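Local coordinates for nitrate transport protein (Parabacteroides distasonis, PDB 3HN0), which probably serves as the solute-binding component of an ABC importer, capturing a substrate, possibly nitrate or a related small molecule, for delivery to the membrane transporter, at residues Leu60-Ala65 with Gly180-Ala185; Asp109-Tyr114 with Met255-Leu260; Gly79-Gly84 with Thr184-Thr189; Val11-Ser16 with Val39-Asp44. All blocks are in the same frame, centred on the assembly; numbering follows the deposited sequence.

Contact 1: residues Leu60-Ala65 with Gly180-Ala185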
loop_
_atom_site.group_PDB
_atom_site.type_symbol
_atom_site.label_atom_id
_atom_site.label_comp_id
_atom_site.label_asym_id
_atom_site.label_seq_id
_atom_site.Cartn_x
_atom_site.Cartn_y
_atom_site.Cartn_z
ATOM N N LEU A 60 13.065 5.780 15.444
ATOM C CA LEU A 60 12.015 6.136 16.398
ATOM C C LEU A 60 10.794 6.568 15.629
ATOM O O LEU A 60 10.823 6.717 14.391
ATOM C CB LEU A 60 12.465 7.235 17.393
ATOM C CG LEU A 60 12.592 8.696 16.880
ATOM C CD1 LEU A 60 13.155 9.524 17.985
ATOM C CD2 LEU A 60 13.487 8.855 15.650
ATOM N N PRO A 61 9.700 6.784 16.347
ATOM C CA PRO A 61 8.469 7.025 15.622
ATOM C C PRO A 61 8.586 8.273 14.757
ATOM O O PRO A 61 9.255 9.265 15.139
ATOM C CB PRO A 61 7.451 7.225 16.727
ATOM C CG PRO A 61 7.954 6.350 17.839
ATOM C CD PRO A 61 9.443 6.597 17.788
HETATM N N MSE A 62 7.967 8.185 13.580
HETATM C CA MSE A 62 7.938 9.311 12.645
HETATM C C MSE A 62 7.405 10.584 13.305
HETATM O O MSE A 62 7.923 11.683 13.037
HETATM C CB MSE A 62 7.108 8.955 11.397
HETATM C CG MSE A 62 7.084 9.928 10.298
HETATM SE SE MSE A 62 8.747 10.311 9.477
HETATM C CE MSE A 62 8.903 8.588 8.606
ATOM N N ILE A 63 6.395 10.469 14.165
ATOM C CA ILE A 63 5.872 11.725 14.802
ATOM C C ILE A 63 6.969 12.399 15.647
ATOM O O ILE A 63 7.108 13.610 15.640
ATOM C CB ILE A 63 4.529 11.530 15.557
ATOM C CG1 ILE A 63 4.638 10.562 16.719
ATOM C CG2 ILE A 63 3.439 10.979 14.568
ATOM C CD1 ILE A 63 3.381 10.629 17.639
ATOM N N ASN A 64 7.789 11.609 16.339
ATOM C CA ASN A 64 8.890 12.181 17.109
ATOM C C ASN A 64 9.887 12.828 16.216
ATOM O O ASN A 64 10.445 13.878 16.539
ATOM C CB ASN A 64 9.597 11.125 17.982
ATOM C CG ASN A 64 8.679 10.535 19.062
ATOM O OD1 ASN A 64 7.759 9.783 18.739
ATOM N ND2 ASN A 64 8.934 10.862 20.326
ATOM N N ALA A 65 10.172 12.187 15.096
ATOM C CA ALA A 65 11.146 12.722 14.148
ATOM C C ALA A 65 10.677 14.088 13.652
ATOM O O ALA A 65 11.423 15.096 13.685
ATOM C CB ALA A 65 11.354 11.716 12.987
ATOM N N GLY A 180 0.997 1.347 2.842
ATOM C CA GLY A 180 0.751 1.771 4.233
ATOM C C GLY A 180 1.624 2.874 4.784
ATOM O O GLY A 180 2.466 3.453 4.099
ATOM N N PHE A 181 1.367 3.215 6.047
ATOM C CA PHE A 181 1.897 4.426 6.618
ATOM C C PHE A 181 3.395 4.375 6.928
ATOM O O PHE A 181 3.867 3.433 7.484
ATOM C CB PHE A 181 1.210 4.750 7.952
ATOM C CG PHE A 181 -0.282 4.916 7.864
ATOM C CD1 PHE A 181 -0.841 5.982 7.194
ATOM C CD2 PHE A 181 -1.119 4.019 8.501
ATOM C CE1 PHE A 181 -2.214 6.158 7.160
ATOM C CE2 PHE A 181 -2.486 4.187 8.457
ATOM C CZ PHE A 181 -3.032 5.238 7.780
ATOM N N ALA A 182 4.100 5.463 6.651
ATOM C CA ALA A 182 5.482 5.600 7.052
ATOM C C ALA A 182 5.525 6.044 8.531
ATOM O O ALA A 182 5.735 7.215 8.847
ATOM C CB ALA A 182 6.217 6.540 6.110
ATOM N N GLN A 183 5.336 5.092 9.440
ATOM C CA GLN A 183 5.179 5.401 10.886
ATOM C C GLN A 183 6.474 5.387 11.650
ATOM O O GLN A 183 6.493 5.837 12.776
ATOM C CB GLN A 183 4.264 4.394 11.639
ATOM C CG GLN A 183 3.108 3.950 10.931
ATOM C CD GLN A 183 2.235 3.102 11.766
ATOM O OE1 GLN A 183 2.188 3.250 13.005
ATOM N NE2 GLN A 183 1.534 2.197 11.117
ATOM N N THR A 184 7.537 4.847 11.046
ATOM C CA THR A 184 8.814 4.690 11.687
ATOM C C THR A 184 9.902 5.413 10.897
ATOM O O THR A 184 9.939 5.319 9.658
ATOM C CB THR A 184 9.172 3.224 11.782
ATOM O OG1 THR A 184 8.140 2.527 12.489
ATOM C CG2 THR A 184 10.526 3.044 12.473
ATOM N N ALA A 185 10.714 6.185 11.605
ATOM C CA ALA A 185 11.730 7.016 11.012
ATOM C C ALA A 185 13.111 6.534 11.366
ATOM O O ALA A 185 13.417 6.237 12.546
ATOM C CB ALA A 185 11.629 8.481 11.506
HETATM O O HOH W 1 4.941 7.854 14.231
#
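Above the carbonyl plane of Gln183 stands Met62 N, 48° out of it, in a 2.9 Å bond to Gln183 O, whereas Leu60 N reaches Ala185 O within the carbonyl plane at 3.0 Å. The return bond, Ala185 N to Leu60 O at 2.8 Å, makes Leu60 and Ala185 a hydrogen-bonded antiparallel pair. Gln183 O also accepts from water 1, which in turn accepts from Ile63 N, so the first turn of helix 62-70 is tied to the loop before strand 184-188. Met62, deposited as selenomethionine, starts with CG anti to its N and then bends at chi2 (62°) and chi3 (71°). SE thereby lies 4.0 Å from Ala185 CB, and CE touches both Ala182 O (3.5 Å) and Thr184 O (3.6 Å), two buried carbonyl oxygens that have no hydrogen-bond partner in the model. Ala65 CB closes on Ala185 CB at 3.6 Å. The second segment ends on strand 184-188, inserted between strands 57-61 and 76-82; Leu77 of the latter touches both Met62 and Ala185, while Gln183 and Ala182 reach helices 107-119 and 251-264.

Contact 2: residues Asp109-Tyr114 with Met255-Leu260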
loop_
_atom_site.group_PDB
_atom_site.type_symbol
_atom_site.label_atom_id
_atom_site.label_comp_id
_atom_site.label_asym_id
_atom_site.label_seq_id
_atom_site.Cartn_x
_atom_site.Cartn_y
_atom_site.Cartn_z
ATOM N N ASP A 109 -2.749 4.944 18.922
ATOM C CA ASP A 109 -4.057 5.468 19.274
ATOM C C ASP A 109 -4.742 6.218 18.101
ATOM O O ASP A 109 -5.872 5.919 17.689
ATOM C CB ASP A 109 -3.858 6.429 20.463
ATOM C CG ASP A 109 -5.140 7.020 20.976
ATOM O OD1 ASP A 109 -6.217 6.484 20.637
ATOM O OD2 ASP A 109 -5.059 8.014 21.747
ATOM N N ILE A 110 -4.023 7.173 17.531
ATOM C CA ILE A 110 -4.541 7.963 16.414
ATOM C C ILE A 110 -4.937 7.100 15.214
ATOM O O ILE A 110 -6.024 7.264 14.655
ATOM C CB ILE A 110 -3.582 9.081 16.002
ATOM C CG1 ILE A 110 -3.431 10.099 17.132
ATOM C CG2 ILE A 110 -4.120 9.771 14.700
ATOM C CD1 ILE A 110 -2.078 10.832 17.181
ATOM N N LEU A 111 -4.077 6.148 14.856
ATOM C CA LEU A 111 -4.356 5.254 13.740
ATOM C C LEU A 111 -5.540 4.329 14.000
ATOM O O LEU A 111 -6.269 3.956 13.061
ATOM C CB LEU A 111 -3.108 4.459 13.326
ATOM C CG LEU A 111 -2.003 5.356 12.682
ATOM C CD1 LEU A 111 -0.871 4.494 12.109
ATOM C CD2 LEU A 111 -2.555 6.301 11.620
ATOM N N THR A 112 -5.730 3.932 15.242
ATOM C CA THR A 112 -6.874 3.105 15.589
ATOM C C THR A 112 -8.128 3.961 15.429
ATOM O O THR A 112 -9.094 3.527 14.829
ATOM C CB THR A 112 -6.743 2.561 17.039
ATOM O OG1 THR A 112 -5.560 1.735 17.105
ATOM C CG2 THR A 112 -7.945 1.722 17.430
ATOM N N ARG A 113 -8.084 5.190 15.925
ATOM C CA ARG A 113 -9.243 6.073 15.770
ATOM C C ARG A 113 -9.541 6.323 14.290
ATOM O O ARG A 113 -10.689 6.305 13.870
ATOM C CB ARG A 113 -9.019 7.378 16.535
ATOM C CG ARG A 113 -9.180 7.201 18.052
ATOM C CD ARG A 113 -9.192 8.551 18.737
ATOM N NE ARG A 113 -7.875 8.928 19.224
ATOM C CZ ARG A 113 -7.404 10.169 19.291
ATOM N NH1 ARG A 113 -8.114 11.198 18.837
ATOM N NH2 ARG A 113 -6.192 10.374 19.800
ATOM N N TYR A 114 -8.488 6.474 13.482
ATOM C CA TYR A 114 -8.682 6.684 12.059
ATOM C C TYR A 114 -9.370 5.493 11.384
ATOM O O TYR A 114 -10.299 5.639 10.549
ATOM C CB TYR A 114 -7.328 6.975 11.400
ATOM C CG TYR A 114 -7.414 6.974 9.897
ATOM C CD1 TYR A 114 -8.040 8.018 9.225
ATOM C CD2 TYR A 114 -6.862 5.918 9.121
ATOM C CE1 TYR A 114 -8.145 8.030 7.855
ATOM C CE2 TYR A 114 -6.976 5.930 7.721
ATOM C CZ TYR A 114 -7.621 7.000 7.104
ATOM O OH TYR A 114 -7.750 7.061 5.731
HETATM N N MSE A 255 4.481 12.421 4.320
HETATM C CA MSE A 255 3.713 13.647 4.548
HETATM C C MSE A 255 2.231 13.341 4.695
HETATM O O MSE A 255 1.536 13.969 5.503
HETATM C CB MSE A 255 3.947 14.648 3.430
HETATM C CG MSE A 255 5.404 15.048 3.294
HETATM SE SE MSE A 255 6.087 15.942 4.910
HETATM C CE MSE A 255 5.130 17.452 4.691
ATOM N N GLY A 256 1.722 12.357 3.946
ATOM C CA GLY A 256 0.341 11.898 4.188
ATOM C C GLY A 256 0.057 11.370 5.582
ATOM O O GLY A 256 -0.992 11.671 6.177
ATOM N N PHE A 257 0.947 10.552 6.115
ATOM C CA PHE A 257 0.868 10.088 7.489
ATOM C C PHE A 257 0.896 11.253 8.492
ATOM O O PHE A 257 0.018 11.339 9.321
ATOM C CB PHE A 257 1.978 9.082 7.825
ATOM C CG PHE A 257 2.098 8.781 9.260
ATOM C CD1 PHE A 257 1.183 7.963 9.922
ATOM C CD2 PHE A 257 3.151 9.320 10.005
ATOM C CE1 PHE A 257 1.314 7.649 11.252
ATOM C CE2 PHE A 257 3.258 9.070 11.355
ATOM C CZ PHE A 257 2.353 8.220 12.009
ATOM N N LEU A 258 1.863 12.163 8.355
ATOM C CA LEU A 258 1.998 13.302 9.270
ATOM C C LEU A 258 0.747 14.198 9.229
ATOM O O LEU A 258 0.260 14.620 10.271
ATOM C CB LEU A 258 3.297 14.096 9.008
ATOM C CG LEU A 258 4.562 13.329 9.454
ATOM C CD1 LEU A 258 5.856 14.064 9.032
ATOM C CD2 LEU A 258 4.590 13.042 10.966
ATOM N N ARG A 259 0.200 14.413 8.033
ATOM C CA ARG A 259 -1.017 15.160 7.869
ATOM C C ARG A 259 -2.169 14.519 8.590
ATOM O O ARG A 259 -2.973 15.206 9.233
ATOM C CB ARG A 259 -1.351 15.293 6.384
ATOM C CG ARG A 259 -2.455 16.264 6.054
ATOM C CD ARG A 259 -2.501 16.572 4.524
ATOM N NE ARG A 259 -1.229 17.148 4.036
ATOM C CZ ARG A 259 -0.338 16.544 3.232
ATOM N NH1 ARG A 259 -0.531 15.311 2.749
ATOM N NH2 ARG A 259 0.770 17.194 2.885
ATOM N N LEU A 260 -2.282 13.190 8.477
ATOM C CA LEU A 260 -3.322 12.465 9.189
ATOM C C LEU A 260 -3.186 12.663 10.703
ATOM O O LEU A 260 -4.155 12.993 11.389
ATOM C CB LEU A 260 -3.276 10.978 8.789
ATOM C CG LEU A 260 -4.329 10.027 9.350
ATOM C CD1 LEU A 260 -4.374 8.716 8.534
ATOM C CD2 LEU A 260 -4.036 9.767 10.816
#
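Ile110, Leu111 and Tyr114 meet Phe257 and Leu260 in an apolar helix-helix contact, probably between the two lobes: helix 251-264 follows the last strand of the large sheet, and helix 107-119 belongs to the part inserted between strands 76-82 and 184-188. The short axes cross almost perpendicularly, at 86°, and come no nearer than 11.6 Å, so long side chains fill the gap. Leu260, taken in one of its two deposited conformers, does most of the bridging. Its CD1 sits over the middle of the Tyr114 ring in a CH-pi contact, 3.6 Å from the centroid and 4° off the normal. CD2 lies 3.9 Å from Ile110 CG2 and equally near Leu111 CD2. Leu111 turns CD1 to the edge of the Phe257 ring, 3.9 Å from CE1. Tyr114 CG is anti to its N (chi1 170°), which carries the ring out toward Leu260, and its OH is hydrogen-bonded to Leu173 O. Putting an alanine at Tyr114 would probably leave Leu260 CD1 without the ring face it rests on and Leu173 O without this donor. Between the segments only carbon meets carbon, so shape and burial decide; the Tyr114 hydroxyl turns to Leu173 instead.

Contact 3: residues Gly79-Gly84 with Thr184-Thr189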
loop_
_atom_site.group_PDB
_atom_site.type_symbol
_atom_site.label_atom_id
_atom_site.label_comp_id
_atom_site.label_asym_id
_atom_site.label_seq_id
_atom_site.Cartn_x
_atom_site.Cartn_y
_atom_site.Cartn_z
ATOM N N GLY A 79 14.628 7.653 5.900
ATOM C CA GLY A 79 13.603 6.820 5.340
ATOM C C GLY A 79 12.940 5.978 6.389
ATOM O O GLY A 79 13.113 6.234 7.585
ATOM N N CYS A 80 12.209 4.967 5.934
ATOM C CA CYS A 80 11.401 4.106 6.817
ATOM C C CYS A 80 11.640 2.648 6.477
ATOM O O CYS A 80 11.527 2.282 5.311
ATOM C CB CYS A 80 9.949 4.482 6.704
ATOM S SG CYS A 80 8.853 3.374 7.674
ATOM N N PRO A 81 11.954 1.790 7.497
ATOM C CA PRO A 81 12.315 0.406 7.225
ATOM C C PRO A 81 11.261 -0.632 7.538
ATOM O O PRO A 81 11.513 -1.821 7.352
ATOM C CB PRO A 81 13.472 0.195 8.203
ATOM C CG PRO A 81 13.110 0.995 9.389
ATOM C CD PRO A 81 12.396 2.206 8.825
ATOM N N ILE A 82 10.143 -0.208 8.082
ATOM C CA ILE A 82 9.161 -1.167 8.557
ATOM C C ILE A 82 7.795 -0.547 8.312
ATOM O O ILE A 82 7.587 0.659 8.461
ATOM C CB ILE A 82 9.459 -1.569 10.049
ATOM C CG1 ILE A 82 8.451 -2.617 10.585
ATOM C CG2 ILE A 82 9.414 -0.328 10.977
ATOM C CD1 ILE A 82 8.743 -3.166 12.036
ATOM N N TRP A 83 6.855 -1.391 7.873
ATOM C CA TRP A 83 5.576 -0.904 7.370
ATOM C C TRP A 83 4.355 -1.598 8.027
ATOM O O TRP A 83 3.215 -1.251 7.766
ATOM C CB TRP A 83 5.543 -1.052 5.826
ATOM C CG TRP A 83 6.666 -0.241 5.215
ATOM C CD1 TRP A 83 7.950 -0.641 5.044
ATOM C CD2 TRP A 83 6.619 1.153 4.852
ATOM N NE1 TRP A 83 8.719 0.388 4.567
ATOM C CE2 TRP A 83 7.920 1.502 4.397
ATOM C CE3 TRP A 83 5.600 2.120 4.807
ATOM C CZ2 TRP A 83 8.242 2.759 3.965
ATOM C CZ3 TRP A 83 5.916 3.389 4.339
ATOM C CH2 TRP A 83 7.250 3.708 3.940
ATOM N N GLY A 84 4.606 -2.583 8.863
ATOM C CA GLY A 84 3.545 -3.376 9.508
ATOM C C GLY A 84 3.668 -3.252 11.014
ATOM O O GLY A 84 4.419 -3.977 11.658
ATOM N N THR A 184 7.537 4.847 11.046
ATOM C CA THR A 184 8.814 4.690 11.687
ATOM C C THR A 184 9.902 5.413 10.897
ATOM O O THR A 184 9.939 5.319 9.658
ATOM C CB THR A 184 9.172 3.224 11.782
ATOM O OG1 THR A 184 8.140 2.527 12.489
ATOM C CG2 THR A 184 10.526 3.044 12.473
ATOM N N ALA A 185 10.714 6.185 11.605
ATOM C CA ALA A 185 11.730 7.016 11.012
ATOM C C ALA A 185 13.111 6.534 11.366
ATOM O O ALA A 185 13.417 6.237 12.546
ATOM C CB ALA A 185 11.629 8.481 11.506
ATOM N N VAL A 186 13.948 6.489 10.343
ATOM C CA VAL A 186 15.401 6.450 10.541
ATOM C C VAL A 186 15.869 7.869 10.337
ATOM O O VAL A 186 15.768 8.402 9.219
ATOM C CB VAL A 186 16.104 5.493 9.556
ATOM C CG1 VAL A 186 17.622 5.512 9.774
ATOM C CG2 VAL A 186 15.547 4.063 9.659
ATOM N N VAL A 187 16.443 8.466 11.376
ATOM C CA VAL A 187 16.947 9.836 11.302
ATOM C C VAL A 187 18.458 9.862 11.506
ATOM O O VAL A 187 19.018 8.934 12.099
ATOM C CB VAL A 187 16.249 10.749 12.343
ATOM C CG1 VAL A 187 14.695 10.709 12.082
ATOM C CG2 VAL A 187 16.651 10.424 13.796
ATOM N N TYR A 188 19.105 10.922 11.015
ATOM C CA TYR A 188 20.544 11.020 11.063
ATOM C C TYR A 188 20.971 12.454 11.309
ATOM O O TYR A 188 20.237 13.422 11.004
ATOM C CB TYR A 188 21.163 10.455 9.774
ATOM C CG TYR A 188 20.875 11.202 8.524
ATOM C CD1 TYR A 188 19.724 10.963 7.783
ATOM C CD2 TYR A 188 21.740 12.215 8.063
ATOM C CE1 TYR A 188 19.438 11.661 6.668
ATOM C CE2 TYR A 188 21.460 12.890 6.918
ATOM C CZ TYR A 188 20.334 12.608 6.192
ATOM O OH TYR A 188 20.021 13.336 5.035
ATOM N N THR A 189 22.177 12.565 11.825
ATOM C CA THR A 189 22.741 13.868 12.176
ATOM C C THR A 189 23.636 14.349 11.042
ATOM O O THR A 189 23.942 13.635 10.110
ATOM C CB THR A 189 23.561 13.758 13.478
ATOM O OG1 THR A 189 24.498 12.723 13.311
ATOM C CG2 THR A 189 22.698 13.474 14.736
HETATM O O HOH W 2 6.298 1.911 10.334
#
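Thr184 points its side chain at Ile82, and each of its atoms finds something there. CB lies 3.7 Å from Ile82 CG2. Of its two branches, OG1 is 3.5 Å from that same methyl and 2.9 Å from water 2, which donates to Ile82 O at 2.6 Å and so links side chain to backbone across the gap. The other branch, CG2, sits anti to the backbone N (chi1 of OG1 -57°) and is turned toward Ile82 CG2 and the CD of Pro81. Beside this pair the backbones join as neighbouring antiparallel strands: Val186 N donates to Gly79 O at 2.9 Å in a hydrogen-bonded pair. Strand 184-188, the first to rejoin the sheet after the chain returns from the probable second lobe, slots between 57-61 and 76-82, a strand order consistent with type II periplasmic binding proteins. The axes of the two short strands are 132° apart; past Cys80 they diverge, and water 2 and the side chains of Ile82 and Thr184 bridge them there. Pro81 CD packs on Val186 CG2 at 3.8 Å. Trp83 NE1 is hydrogen-bonded to Tyr243 O in the strand next along.

Contact 4: residues Val11-Ser16 with Val39-Asp44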
loop_
_atom_site.group_PDB
_atom_site.type_symbol
_atom_site.label_atom_id
_atom_site.label_comp_id
_atom_site.label_asym_id
_atom_site.label_seq_id
_atom_site.Cartn_x
_atom_site.Cartn_y
_atom_site.Cartn_z
ATOM N N VAL A 11 18.384 2.096 18.119
ATOM C CA VAL A 11 17.119 1.591 17.626
ATOM C C VAL A 11 16.127 1.539 18.826
ATOM O O VAL A 11 16.380 0.865 19.806
ATOM C CB VAL A 11 17.292 0.251 16.936
ATOM C CG1 VAL A 11 15.947 -0.232 16.404
ATOM C CG2 VAL A 11 18.308 0.332 15.779
ATOM N N LEU A 12 15.046 2.335 18.814
ATOM C CA LEU A 12 14.033 2.197 19.890
ATOM C C LEU A 12 13.554 0.723 19.940
ATOM O O LEU A 12 13.263 0.132 18.928
ATOM C CB LEU A 12 12.845 3.093 19.650
ATOM C CG LEU A 12 11.748 3.065 20.719
ATOM C CD1 LEU A 12 12.296 3.384 22.060
ATOM C CD2 LEU A 12 10.660 4.078 20.312
ATOM N N ARG A 13 13.528 0.132 21.132
ATOM C CA ARG A 13 13.070 -1.263 21.305
ATOM C C ARG A 13 11.760 -1.533 20.577
ATOM O O ARG A 13 10.837 -0.712 20.649
ATOM C CB ARG A 13 12.867 -1.533 22.810
ATOM C CG ARG A 13 12.528 -3.025 23.120
ATOM C CD ARG A 13 12.631 -3.348 24.653
ATOM N NE ARG A 13 13.976 -3.122 25.208
ATOM C CZ ARG A 13 15.024 -3.951 25.064
ATOM N NH1 ARG A 13 14.919 -5.084 24.368
ATOM N NH2 ARG A 13 16.201 -3.638 25.609
ATOM N N GLY A 14 11.649 -2.683 19.924
ATOM C CA GLY A 14 10.453 -2.987 19.127
ATOM C C GLY A 14 10.806 -3.709 17.867
ATOM O O GLY A 14 11.973 -4.099 17.684
ATOM N N PRO A 15 9.857 -3.815 16.924
ATOM C CA PRO A 15 10.069 -4.509 15.649
ATOM C C PRO A 15 11.067 -3.919 14.596
ATOM O O PRO A 15 11.588 -4.634 13.726
ATOM C CB PRO A 15 8.662 -4.626 15.093
ATOM C CG PRO A 15 7.895 -3.535 15.694
ATOM C CD PRO A 15 8.485 -3.249 17.032
ATOM N N SER A 16 11.399 -2.628 14.713
ATOM C CA SER A 16 12.398 -2.063 13.840
ATOM C C SER A 16 13.763 -2.734 14.021
ATOM O O SER A 16 14.519 -2.760 13.082
ATOM C CB SER A 16 12.555 -0.575 14.104
ATOM O OG SER A 16 13.123 -0.435 15.373
ATOM N N VAL A 39 20.042 -1.053 21.267
ATOM C CA VAL A 39 18.613 -0.929 21.480
ATOM C C VAL A 39 18.389 0.021 22.661
ATOM O O VAL A 39 19.054 -0.083 23.695
ATOM C CB VAL A 39 17.959 -2.308 21.688
ATOM C CG1 VAL A 39 16.439 -2.165 21.950
ATOM C CG2 VAL A 39 18.237 -3.236 20.487
ATOM N N VAL A 40 17.497 0.984 22.497
ATOM C CA VAL A 40 17.204 1.913 23.579
ATOM C C VAL A 40 15.756 1.713 23.986
ATOM O O VAL A 40 14.936 1.286 23.190
ATOM C CB VAL A 40 17.474 3.378 23.207
ATOM C CG1 VAL A 40 18.968 3.576 22.966
ATOM C CG2 VAL A 40 16.653 3.807 21.997
ATOM N N ASP A 41 15.457 1.990 25.253
ATOM C CA ASP A 41 14.169 1.568 25.793
ATOM C C ASP A 41 13.028 2.558 25.639
ATOM O O ASP A 41 11.901 2.160 25.830
ATOM C CB ASP A 41 14.327 1.143 27.256
ATOM C CG ASP A 41 15.172 -0.105 27.397
ATOM O OD1 ASP A 41 15.358 -0.813 26.384
ATOM O OD2 ASP A 41 15.644 -0.383 28.518
ATOM N N SER A 42 13.300 3.824 25.311
ATOM C CA SER A 42 12.208 4.759 25.013
ATOM C C SER A 42 12.563 5.835 23.985
ATOM O O SER A 42 13.730 6.185 23.832
ATOM C CB SER A 42 11.733 5.452 26.278
ATOM O OG SER A 42 12.776 6.250 26.826
ATOM N N PRO A 43 11.532 6.376 23.292
ATOM C CA PRO A 43 11.708 7.517 22.404
ATOM C C PRO A 43 12.388 8.669 23.124
ATOM O O PRO A 43 13.299 9.296 22.578
ATOM C CB PRO A 43 10.266 7.887 22.016
ATOM C CG PRO A 43 9.496 6.620 22.145
ATOM C CD PRO A 43 10.133 5.888 23.297
ATOM N N ASP A 44 11.970 8.902 24.362
ATOM C CA ASP A 44 12.581 9.889 25.221
ATOM C C ASP A 44 14.092 9.708 25.282
ATOM O O ASP A 44 14.848 10.662 25.088
ATOM C CB ASP A 44 11.990 9.762 26.639
ATOM C CG ASP A 44 12.252 10.964 27.495
ATOM O OD1 ASP A 44 13.435 11.225 27.815
ATOM O OD2 ASP A 44 11.264 11.634 27.874
#
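Val11 pairs with Val39 and Leu12 with Val40 as two parallel strands at their C-terminal ends. Val40 N donates to Val11 O at 2.9 Å from above the carbonyl plane, and Val40 O receives Arg13 N at 2.7 Å nearly along the C=O axis, so both polar backbone atoms of Val40 are used by the first segment. Just past the pairing, Arg13 and Asp41 lie alongside each other, pointing the same way. The guanidinium grips the carboxylate side-on with NE and NH2, both on Asp41 OD1, at 2.9 Å from NE and 3.0 Å from NH2. NH2 meets the syn lone pair, NE comes from above the carboxylate plane, and the two planes are 49° apart. A bend at chi3 (-60°) turns the guanidinium back so that Val39 CG1 lies over the centre of one face, 3.8 Å above it. Val40 CG2 rests against Leu12 CA at 3.7 Å. Leu12 extends to the turn before helix 43-51: CD2 lies against the Pro43 ring, nearest CG, though the exact spacing is doubtful. Shortened to an alanine, Leu12 would probably leave a gap beside the ring of Pro43 and weaken the packing of the helix start on the strand. Ser42 N-caps that helix through OG to Leu45 N. Strand 6-12 runs between 33-40 and 57-61, and helix 43-51 makes the beta-alpha-beta crossover connecting these two, its Ala46 and Leu49 packing on Val40, while Leu12 also touches Pro61.

How the contacts relate
Contact 4 closes first, a short loop between the end of strand 6-12 and the end of strand 33-40, finished before the others open. Contact 1 opens at residues 60-65 and contact 3 at 79-84; after the long excursion through the probable second lobe, both close on strand 184-188, sharing Thr184 and Ala185. Contact 2 opens within that excursion, at 109-114, and closes beyond it, at 255-260, so it crosses both. Contacts 1, 3 and 4 pair strands of one sheet and also touch each other, Pro61 on Leu12 and Ile82 on Pro15. Contact 2 joins helices 107-119 and 251-264 beside the sheet, meeting contact 1 through Phe181 and Gln183, but stays about 6 Å from contact 3 at the nearest atoms.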